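Long-range contacts in mucin-like protocadherin (Homo sapiens, PDB 6OAE), which probably works as a calcium-dependent intermicrovillar adhesion molecule, pairing with CDHR2 on adjacent microvilli and so controlling how microvilli pack at the apical epithelial membrane: residues Y138-M143 with F177-R182; F102-I107 with T198-V203; N116-P121 with R158-L163. All blocks are in the same frame, centred on the assembly; numbering follows the deposited sequence.

Interaction 1: residues Y138-M143 with F177-R182; sequences YTLQEM and FWLLVR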
loop_
_atom_site.group_PDB
_atom_site.type_symbol
_atom_site.label_atom_id
_atom_site.label_comp_id
_atom_site.label_asym_id
_atom_site.label_seq_id
_atom_site.Cartn_x
_atom_site.Cartn_y
_atom_site.Cartn_z
ATOM N N TYR A 138 -6.680 9.742 10.150
ATOM C CA TYR A 138 -6.505 11.206 10.051
ATOM C C TYR A 138 -6.769 11.860 11.392
ATOM O O TYR A 138 -7.758 11.500 12.082
ATOM C CB TYR A 138 -7.461 11.771 9.019
ATOM C CG TYR A 138 -7.241 11.267 7.627
ATOM C CD1 TYR A 138 -7.845 10.096 7.183
ATOM C CD2 TYR A 138 -6.429 11.965 6.741
ATOM C CE1 TYR A 138 -7.645 9.639 5.888
ATOM C CE2 TYR A 138 -6.236 11.524 5.443
ATOM C CZ TYR A 138 -6.844 10.358 5.016
ATOM O OH TYR A 138 -6.649 9.899 3.738
ATOM N N THR A 139 -5.915 12.813 11.725
ATOM C CA THR A 139 -5.959 13.596 12.972
ATOM C C THR A 139 -5.891 15.069 12.622
ATOM O O THR A 139 -5.064 15.419 11.768
ATOM C CB THR A 139 -4.808 13.210 13.904
ATOM O OG1 THR A 139 -4.942 11.802 14.097
ATOM C CG2 THR A 139 -4.890 13.933 15.227
ATOM N N LEU A 140 -6.717 15.891 13.277
ATOM C CA LEU A 140 -6.706 17.364 13.123
ATOM C C LEU A 140 -6.174 17.963 14.429
ATOM O O LEU A 140 -6.744 17.628 15.520
ATOM C CB LEU A 140 -8.122 17.831 12.817
ATOM C CG LEU A 140 -8.225 19.261 12.303
ATOM C CD1 LEU A 140 -7.740 19.354 10.864
ATOM C CD2 LEU A 140 -9.660 19.759 12.432
ATOM N N GLN A 141 -5.116 18.766 14.345
ATOM C CA GLN A 141 -4.487 19.429 15.521
ATOM C C GLN A 141 -4.520 20.943 15.306
ATOM O O GLN A 141 -3.979 21.397 14.299
ATOM C CB GLN A 141 -3.067 18.912 15.699
ATOM C CG GLN A 141 -2.354 19.504 16.905
ATOM C CD GLN A 141 -0.954 18.973 17.092
ATOM O OE1 GLN A 141 -0.110 19.630 17.709
ATOM N NE2 GLN A 141 -0.692 17.780 16.561
ATOM N N GLU A 142 -5.139 21.691 16.216
ATOM C CA GLU A 142 -5.201 23.167 16.071
ATOM C C GLU A 142 -3.770 23.713 16.113
ATOM O O GLU A 142 -2.954 23.220 16.916
ATOM C CB GLU A 142 -6.113 23.838 17.096
ATOM C CG GLU A 142 -5.704 23.658 18.533
ATOM C CD GLU A 142 -6.661 24.335 19.490
ATOM O OE1 GLU A 142 -6.196 24.765 20.549
ATOM O OE2 GLU A 142 -7.866 24.447 19.160
ATOM N N MET A 143 -3.499 24.664 15.229
ATOM C CA MET A 143 -2.229 25.418 15.136
ATOM C C MET A 143 -2.438 26.767 15.833
ATOM O O MET A 143 -1.526 27.206 16.530
ATOM C CB MET A 143 -1.849 25.631 13.674
ATOM C CG MET A 143 -0.372 25.574 13.424
ATOM S SD MET A 143 0.060 26.464 11.922
ATOM C CE MET A 143 -0.037 28.154 12.516
ATOM N N PHE A 177 -4.879 24.610 11.065
ATOM C CA PHE A 177 -4.773 23.229 11.571
ATOM C C PHE A 177 -3.606 22.511 10.917
ATOM O O PHE A 177 -3.299 22.799 9.754
ATOM C CB PHE A 177 -6.022 22.428 11.230
ATOM C CG PHE A 177 -7.276 22.919 11.892
ATOM C CD1 PHE A 177 -7.560 22.570 13.195
ATOM C CD2 PHE A 177 -8.173 23.708 11.199
ATOM C CE1 PHE A 177 -8.731 23.007 13.804
ATOM C CE2 PHE A 177 -9.334 24.160 11.814
ATOM C CZ PHE A 177 -9.611 23.806 13.119
ATOM N N TRP A 178 -2.997 21.618 11.680
ATOM C CA TRP A 178 -2.157 20.518 11.162
ATOM C C TRP A 178 -3.106 19.355 10.881
ATOM O O TRP A 178 -3.905 19.000 11.789
ATOM C CB TRP A 178 -1.077 20.089 12.147
ATOM C CG TRP A 178 0.118 20.981 12.192
ATOM C CD1 TRP A 178 1.029 21.184 11.195
ATOM C CD2 TRP A 178 0.554 21.769 13.315
ATOM N NE1 TRP A 178 1.997 22.059 11.615
ATOM C CE2 TRP A 178 1.735 22.434 12.913
ATOM C CE3 TRP A 178 0.062 21.983 14.614
ATOM C CZ2 TRP A 178 2.426 23.301 13.770
ATOM C CZ3 TRP A 178 0.744 22.840 15.457
ATOM C CH2 TRP A 178 1.912 23.491 15.040
ATOM N N LEU A 179 -3.044 18.824 9.680
ATOM C CA LEU A 179 -3.732 17.579 9.297
ATOM C C LEU A 179 -2.666 16.492 9.211
ATOM O O LEU A 179 -1.741 16.653 8.403
ATOM C CB LEU A 179 -4.446 17.782 7.964
ATOM C CG LEU A 179 -5.266 16.587 7.484
ATOM C CD1 LEU A 179 -6.378 16.223 8.455
ATOM C CD2 LEU A 179 -5.822 16.880 6.120
ATOM N N LEU A 180 -2.786 15.457 10.036
ATOM C CA LEU A 180 -1.853 14.305 10.047
ATOM C C LEU A 180 -2.562 13.112 9.446
ATOM O O LEU A 180 -3.769 12.954 9.676
ATOM C CB LEU A 180 -1.432 13.954 11.473
ATOM C CG LEU A 180 -0.963 15.115 12.338
ATOM C CD1 LEU A 180 -0.559 14.604 13.713
ATOM C CD2 LEU A 180 0.184 15.850 11.683
ATOM N N VAL A 181 -1.827 12.272 8.736
ATOM C CA VAL A 181 -2.384 10.974 8.302
ATOM C C VAL A 181 -1.334 9.923 8.636
ATOM O O VAL A 181 -0.138 10.230 8.472
ATOM C CB VAL A 181 -2.779 10.974 6.812
ATOM C CG1 VAL A 181 -1.583 11.193 5.882
ATOM C CG2 VAL A 181 -3.531 9.708 6.454
ATOM N N ARG A 182 -1.766 8.758 9.103
ATOM C CA ARG A 182 -0.869 7.592 9.295
ATOM C C ARG A 182 -1.553 6.391 8.651
ATOM O O ARG A 182 -2.804 6.431 8.480
ATOM C CB ARG A 182 -0.506 7.390 10.774
ATOM C CG ARG A 182 -1.686 7.082 11.671
ATOM C CD ARG A 182 -1.354 6.649 13.095
ATOM N NE ARG A 182 -2.601 6.271 13.759
ATOM C CZ ARG A 182 -3.447 7.103 14.383
ATOM N NH1 ARG A 182 -3.207 8.403 14.479
ATOM N NH2 ARG A 182 -4.545 6.619 14.931
HETATM O O HOH W 1 -3.280 10.801 12.107
#

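Interaction 2: residues F102-I107 with T198-V203; sequences FKTKEI and TLVLNV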
loop_
_atom_site.group_PDB
_atom_site.type_symbol
_atom_site.label_atom_id
_atom_site.label_comp_id
_atom_site.label_asym_id
_atom_site.label_seq_id
_atom_site.Cartn_x
_atom_site.Cartn_y
_atom_site.Cartn_z
ATOM N N PHE A 102 -1.189 18.037 -1.341
ATOM C CA PHE A 102 -0.898 19.449 -0.985
ATOM C C PHE A 102 -0.035 19.494 0.271
ATOM O O PHE A 102 -0.047 18.487 1.056
ATOM C CB PHE A 102 -2.210 20.218 -0.750
ATOM C CG PHE A 102 -3.057 19.641 0.357
ATOM C CD1 PHE A 102 -3.889 18.555 0.120
ATOM C CD2 PHE A 102 -3.004 20.167 1.636
ATOM C CE1 PHE A 102 -4.653 18.004 1.143
ATOM C CE2 PHE A 102 -3.778 19.620 2.653
ATOM C CZ PHE A 102 -4.598 18.549 2.400
ATOM N N LYS A 103 0.661 20.616 0.487
ATOM C CA LYS A 103 1.495 20.873 1.691
ATOM C C LYS A 103 0.732 21.799 2.646
ATOM O O LYS A 103 0.550 21.447 3.817
ATOM C CB LYS A 103 2.826 21.520 1.311
ATOM C CG LYS A 103 3.715 20.704 0.383
ATOM C CD LYS A 103 4.860 21.541 -0.213
ATOM C CE LYS A 103 5.628 20.801 -1.284
ATOM N NZ LYS A 103 6.334 19.638 -0.709
ATOM N N THR A 104 0.350 22.970 2.155
ATOM C CA THR A 104 -0.468 23.977 2.877
ATOM C C THR A 104 -1.531 24.472 1.903
ATOM O O THR A 104 -1.175 24.753 0.734
ATOM C CB THR A 104 0.331 25.172 3.406
ATOM O OG1 THR A 104 1.389 24.761 4.279
ATOM C CG2 THR A 104 -0.563 26.142 4.151
ATOM N N LYS A 105 -2.764 24.587 2.381
ATOM C CA LYS A 105 -3.973 24.818 1.556
ATOM C C LYS A 105 -4.935 25.733 2.323
ATOM O O LYS A 105 -5.079 25.511 3.548
ATOM C CB LYS A 105 -4.605 23.450 1.295
ATOM C CG LYS A 105 -5.795 23.419 0.363
ATOM C CD LYS A 105 -6.746 22.256 0.626
ATOM C CE LYS A 105 -6.246 20.920 0.131
ATOM N NZ LYS A 105 -6.926 20.467 -1.109
ATOM N N GLU A 106 -5.576 26.685 1.628
ATOM C CA GLU A 106 -6.550 27.631 2.232
ATOM C C GLU A 106 -7.963 27.337 1.702
ATOM O O GLU A 106 -8.093 27.006 0.519
ATOM C CB GLU A 106 -6.090 29.065 1.953
ATOM C CG GLU A 106 -4.614 29.266 2.265
ATOM C CD GLU A 106 -4.208 30.676 2.648
ATOM O OE1 GLU A 106 -5.035 31.598 2.462
ATOM O OE2 GLU A 106 -3.066 30.849 3.137
ATOM N N ILE A 107 -8.966 27.453 2.575
ATOM C CA ILE A 107 -10.406 27.333 2.217
ATOM C C ILE A 107 -11.110 28.566 2.789
ATOM O O ILE A 107 -10.916 28.842 3.983
ATOM C CB ILE A 107 -11.044 26.034 2.752
ATOM C CG1 ILE A 107 -10.444 24.766 2.120
ATOM C CG2 ILE A 107 -12.565 26.088 2.557
ATOM C CD1 ILE A 107 -9.062 24.381 2.614
ATOM N N THR A 198 -0.951 21.458 6.165
ATOM C CA THR A 198 -1.552 22.607 6.891
ATOM C C THR A 198 -2.878 22.953 6.193
ATOM O O THR A 198 -2.942 22.915 4.937
ATOM C CB THR A 198 -0.533 23.752 7.024
ATOM O OG1 THR A 198 0.518 23.364 7.920
ATOM C CG2 THR A 198 -1.139 25.021 7.575
ATOM N N LEU A 199 -3.925 23.222 6.980
ATOM C CA LEU A 199 -5.237 23.690 6.491
ATOM C C LEU A 199 -5.454 25.072 7.078
ATOM O O LEU A 199 -5.328 25.215 8.297
ATOM C CB LEU A 199 -6.381 22.786 6.954
ATOM C CG LEU A 199 -6.390 21.368 6.408
ATOM C CD1 LEU A 199 -7.551 20.609 7.021
ATOM C CD2 LEU A 199 -6.487 21.385 4.896
ATOM N N VAL A 200 -5.779 26.024 6.233
ATOM C CA VAL A 200 -6.085 27.416 6.649
ATOM C C VAL A 200 -7.558 27.653 6.317
ATOM O O VAL A 200 -7.914 27.589 5.118
ATOM C CB VAL A 200 -5.147 28.407 5.955
ATOM C CG1 VAL A 200 -5.518 29.831 6.289
ATOM C CG2 VAL A 200 -3.689 28.132 6.310
ATOM N N LEU A 201 -8.373 27.908 7.336
ATOM C CA LEU A 201 -9.806 28.250 7.195
ATOM C C LEU A 201 -9.913 29.767 7.375
ATOM O O LEU A 201 -9.567 30.254 8.504
ATOM C CB LEU A 201 -10.612 27.495 8.251
ATOM C CG LEU A 201 -10.900 26.013 7.964
ATOM C CD1 LEU A 201 -11.915 25.866 6.866
ATOM C CD2 LEU A 201 -9.655 25.232 7.604
ATOM N N ASN A 202 -10.328 30.463 6.321
ATOM C CA ASN A 202 -10.475 31.939 6.300
ATOM C C ASN A 202 -11.969 32.276 6.256
ATOM O O ASN A 202 -12.629 31.914 5.254
ATOM C CB ASN A 202 -9.711 32.557 5.134
ATOM C CG ASN A 202 -9.671 34.064 5.223
ATOM O OD1 ASN A 202 -9.519 34.616 6.312
ATOM N ND2 ASN A 202 -9.801 34.732 4.084
ATOM N N VAL A 203 -12.472 32.925 7.304
ATOM C CA VAL A 203 -13.905 33.282 7.431
ATOM C C VAL A 203 -14.110 34.521 6.568
ATOM O O VAL A 203 -13.338 35.457 6.722
ATOM C CB VAL A 203 -14.322 33.525 8.892
ATOM C CG1 VAL A 203 -15.787 33.907 9.011
ATOM C CG2 VAL A 203 -14.027 32.323 9.761
#

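Interaction 3: residues N116-P121 with R158-L163; sequences NSTVIP and RPALRL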
loop_
_atom_site.group_PDB
_atom_site.type_symbol
_atom_site.label_atom_id
_atom_site.label_comp_id
_atom_site.label_asym_id
_atom_site.label_seq_id
_atom_site.Cartn_x
_atom_site.Cartn_y
_atom_site.Cartn_z
ATOM N N ASN A 116 -22.916 22.163 11.681
ATOM C CA ASN A 116 -22.979 20.731 11.261
ATOM C C ASN A 116 -22.802 20.548 9.753
ATOM O O ASN A 116 -22.856 19.390 9.319
ATOM C CB ASN A 116 -24.258 20.020 11.706
ATOM C CG ASN A 116 -24.082 19.404 13.059
ATOM O OD1 ASN A 116 -23.150 18.627 13.260
ATOM N ND2 ASN A 116 -24.957 19.761 13.979
ATOM N N SER A 117 -22.568 21.615 8.994
ATOM C CA SER A 117 -22.316 21.555 7.538
ATOM C C SER A 117 -20.955 20.899 7.318
ATOM O O SER A 117 -20.017 21.223 8.087
ATOM C CB SER A 117 -22.307 22.928 6.892
ATOM O OG SER A 117 -23.579 23.556 6.955
ATOM N N THR A 118 -20.834 20.071 6.287
ATOM C CA THR A 118 -19.510 19.682 5.748
ATOM C C THR A 118 -18.962 20.914 5.035
ATOM O O THR A 118 -19.687 21.450 4.177
ATOM C CB THR A 118 -19.588 18.466 4.813
ATOM O OG1 THR A 118 -19.976 17.354 5.602
ATOM C CG2 THR A 118 -18.266 18.166 4.151
ATOM N N VAL A 119 -17.751 21.365 5.370
ATOM C CA VAL A 119 -17.115 22.552 4.726
ATOM C C VAL A 119 -15.997 22.094 3.780
ATOM O O VAL A 119 -15.716 22.816 2.801
ATOM C CB VAL A 119 -16.633 23.542 5.806
ATOM C CG1 VAL A 119 -15.706 24.608 5.269
ATOM C CG2 VAL A 119 -17.826 24.192 6.508
ATOM N N ILE A 120 -15.341 20.963 4.062
ATOM C CA ILE A 120 -14.340 20.357 3.131
ATOM C C ILE A 120 -14.717 18.887 3.006
ATOM O O ILE A 120 -14.730 18.173 4.003
ATOM C CB ILE A 120 -12.883 20.528 3.591
ATOM C CG1 ILE A 120 -12.564 21.968 4.001
ATOM C CG2 ILE A 120 -11.949 20.050 2.492
ATOM C CD1 ILE A 120 -11.164 22.162 4.582
ATOM N N PRO A 121 -15.025 18.386 1.796
ATOM C CA PRO A 121 -15.350 16.981 1.632
ATOM C C PRO A 121 -14.052 16.153 1.672
ATOM O O PRO A 121 -12.949 16.679 1.441
ATOM C CB PRO A 121 -16.047 16.967 0.268
ATOM C CG PRO A 121 -15.280 18.015 -0.500
ATOM C CD PRO A 121 -15.041 19.113 0.512
ATOM N N ARG A 158 -12.675 9.037 7.846
ATOM C CA ARG A 158 -13.472 9.883 6.911
ATOM C C ARG A 158 -13.070 11.337 7.122
ATOM O O ARG A 158 -13.729 12.049 7.877
ATOM C CB ARG A 158 -14.974 9.727 7.165
ATOM C CG ARG A 158 -15.433 8.301 7.423
ATOM C CD ARG A 158 -15.616 7.482 6.167
ATOM N NE ARG A 158 -16.678 7.979 5.311
ATOM C CZ ARG A 158 -17.403 7.211 4.507
ATOM N NH1 ARG A 158 -17.181 5.910 4.466
ATOM N NH2 ARG A 158 -18.350 7.746 3.757
ATOM N N PRO A 159 -11.976 11.822 6.492
ATOM C CA PRO A 159 -11.519 13.196 6.697
ATOM C C PRO A 159 -12.319 14.284 5.958
ATOM O O PRO A 159 -11.744 15.027 5.185
ATOM C CB PRO A 159 -10.065 13.101 6.195
ATOM C CG PRO A 159 -10.151 12.145 5.053
ATOM C CD PRO A 159 -11.072 11.073 5.599
ATOM N N ALA A 160 -13.616 14.373 6.228
ATOM C CA ALA A 160 -14.445 15.529 5.842
ATOM C C ALA A 160 -14.356 16.495 7.011
ATOM O O ALA A 160 -14.392 16.009 8.157
ATOM C CB ALA A 160 -15.866 15.126 5.564
ATOM N N LEU A 161 -14.232 17.786 6.742
ATOM C CA LEU A 161 -14.153 18.810 7.807
ATOM C C LEU A 161 -15.561 19.373 8.007
ATOM O O LEU A 161 -16.169 19.855 7.026
ATOM C CB LEU A 161 -13.145 19.900 7.443
ATOM C CG LEU A 161 -12.723 20.777 8.619
ATOM C CD1 LEU A 161 -11.934 19.982 9.635
ATOM C CD2 LEU A 161 -11.923 21.982 8.152
ATOM N N ARG A 162 -16.053 19.282 9.230
ATOM C CA ARG A 162 -17.401 19.717 9.633
ATOM C C ARG A 162 -17.298 21.005 10.455
ATOM O O ARG A 162 -16.389 21.103 11.298
ATOM C CB ARG A 162 -18.054 18.564 10.399
ATOM C CG ARG A 162 -19.382 18.915 11.058
ATOM C CD ARG A 162 -19.954 17.754 11.857
ATOM N NE ARG A 162 -18.988 17.403 12.882
ATOM C CZ ARG A 162 -18.701 16.179 13.289
ATOM N NH1 ARG A 162 -19.316 15.136 12.771
ATOM N NH2 ARG A 162 -17.765 16.000 14.199
ATOM N N LEU A 163 -18.198 21.962 10.224
ATOM C CA LEU A 163 -18.364 23.140 11.109
ATOM C C LEU A 163 -19.192 22.717 12.339
ATOM O O LEU A 163 -20.313 22.185 12.170
ATOM C CB LEU A 163 -19.035 24.284 10.347
ATOM C CG LEU A 163 -19.265 25.549 11.153
ATOM C CD1 LEU A 163 -17.953 26.234 11.517
ATOM C CD2 LEU A 163 -20.157 26.511 10.387
#

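Interaction 1: residues Y138-M143 with F177-R182
M143, just past the end of its strand, folds over the indole of W178 on the neighbouring strand. Its CG sits 3.4 Å from the centroid of the W178 six-membered ring and only 9° off the ring normal, close enough for a CH-pi contact. SD, the next atom along, hangs farther out above the same ring, 4.6 Å from the centroid, in a Met-aromatic contact. Q141 approaches W178 obliquely, with its extended side chain bringing the amide to CE3.

Two more aromatic rings are met over a face, both on the side that bears L140 and L179. L140 CD2 lies over the ring of F177, 3.8 Å from its centroid, while CD1 reaches back to F177 CB. The leucine gets there by setting CG anti to its backbone N (chi1 -166°), which turns the branch toward F177. Y138 and V181 instead run side by side, and V181 CG2 lies over one face of the Y138 ring, 3.7 Å from the centroid, as a CH-pi contact. The phenol OH is anchored on A127 N.

Between these side chains the backbones pair through T139 with L180 and Q141 with W178. L180 N donates to T139 O at 2.9 Å, almost straight at 175°, and Q141 N to W178 O at 2.8 Å. A water hydrogen-bonds to T139 OG1 at 2.8 Å and bridges, weakly, to L180 O. The R182 guanidinium lies obliquely beside T139 OG1 and is held by P185 O.

L140 and F177 pack onto L153 and F151 of the facing sheet, so one side of this pairing is core and the other, with Q141 and W178, faces outward. This is the antiparallel pairing of strands C and F in the second extracellular cadherin repeat, a seven-stranded Greek-key beta sandwich.

Interaction 2: residues F102-I107 with T198-V203
T104 and T198 stand side by side on the outer face of the sheet, methyl to methyl: T104 CG2 is 3.6 Å from T198 CG2, and T104 OG1 rests 3.5 Å from T198 CB. Next along on the same face, E106 pairs with V200. The inner face carries I107 with L201, while F102 meets L199 obliquely, CE2 to CD2.

Backbone bonds set this spacing. Around V200 they alternate in the regular parallel way: V200 N donates to K105 O, and I107 N to V200 O at 2.8 Å. N202 N continues to I107 O with a 174° angle at the hydrogen. The pairing opens well, T198 N donating to K103 O at 2.8 Å, but the next bond is poorer: K105 N reaches T198 O at 3.1 Å from well above the carbonyl plane, with 138° at the hydrogen. Parallel pairing of the first strand with the last one is a signature of the cadherin repeat, in which strand A' runs alongside strand G at the edge of the sheet.

Further out, the K105 chain bends at chi3 and lays CE 3.2 Å above the plane of the F102 ring, over its centre. NZ is fixed there by Q124 O. The F102 ring also meets F100, their planes at about 45°. On the other flank of strand 198-203, T176 touches both T198 and V200.

Interaction 3: residues N116-P121 with R158-L163
V119 and I120 both face L161, a classic beta bulge that shifts the register by one where strand B pairs with strand E in the second sheet of the cadherin sandwich. Carbonyl L161 O takes both amides: V119 N at 2.7 Å, and I120 N by a longer bond of 3.3 Å that lies in the carbonyl plane on a lone pair. L161 N returns a bond to I120 O.

The tight part is the inward one. I120 and L161 point the same way, I120 CD1 touching L161 CD2 at 3.7 Å. I107, L125 and L153 close around them. V119 CG2 adds an oblique contact to L163 CB at 4.0 Å.

The outward side is looser. T118 CG2 meets A160 CB at 4.1 Å, and beyond it N116 and R162 run side by side on the surface. The backbones stay joined here, L163 N donating to S117 O and N116 N to L163 O. The guanidinium of R162 is engaged by D164 and S152 and stands 80° to the N116 amide plane, while N116 OD1 lies 3.6 Å from R162 CD.

In the fold
All three contacts belong to the second cadherin repeat. Interactions 1 and 2 share one sheet: strands 174-182 and 194-204 are neighbours in it, and F177 N lies 2.9 Å from L199 O, a probable hydrogen bond. Interaction 3 lies in the facing sheet, its centre about 14 Å from each of the others. The core joins them: L140 CD2 meets L161 CD1 at 3.6 Å, and I107 CD1 meets I120 CD1 at 3.6 Å. Interaction 1 also leads to the calcium sites between the repeats: the R182 side chain is about 9 Å from a bound calcium, and the next residue, D183, is a calcium ligand.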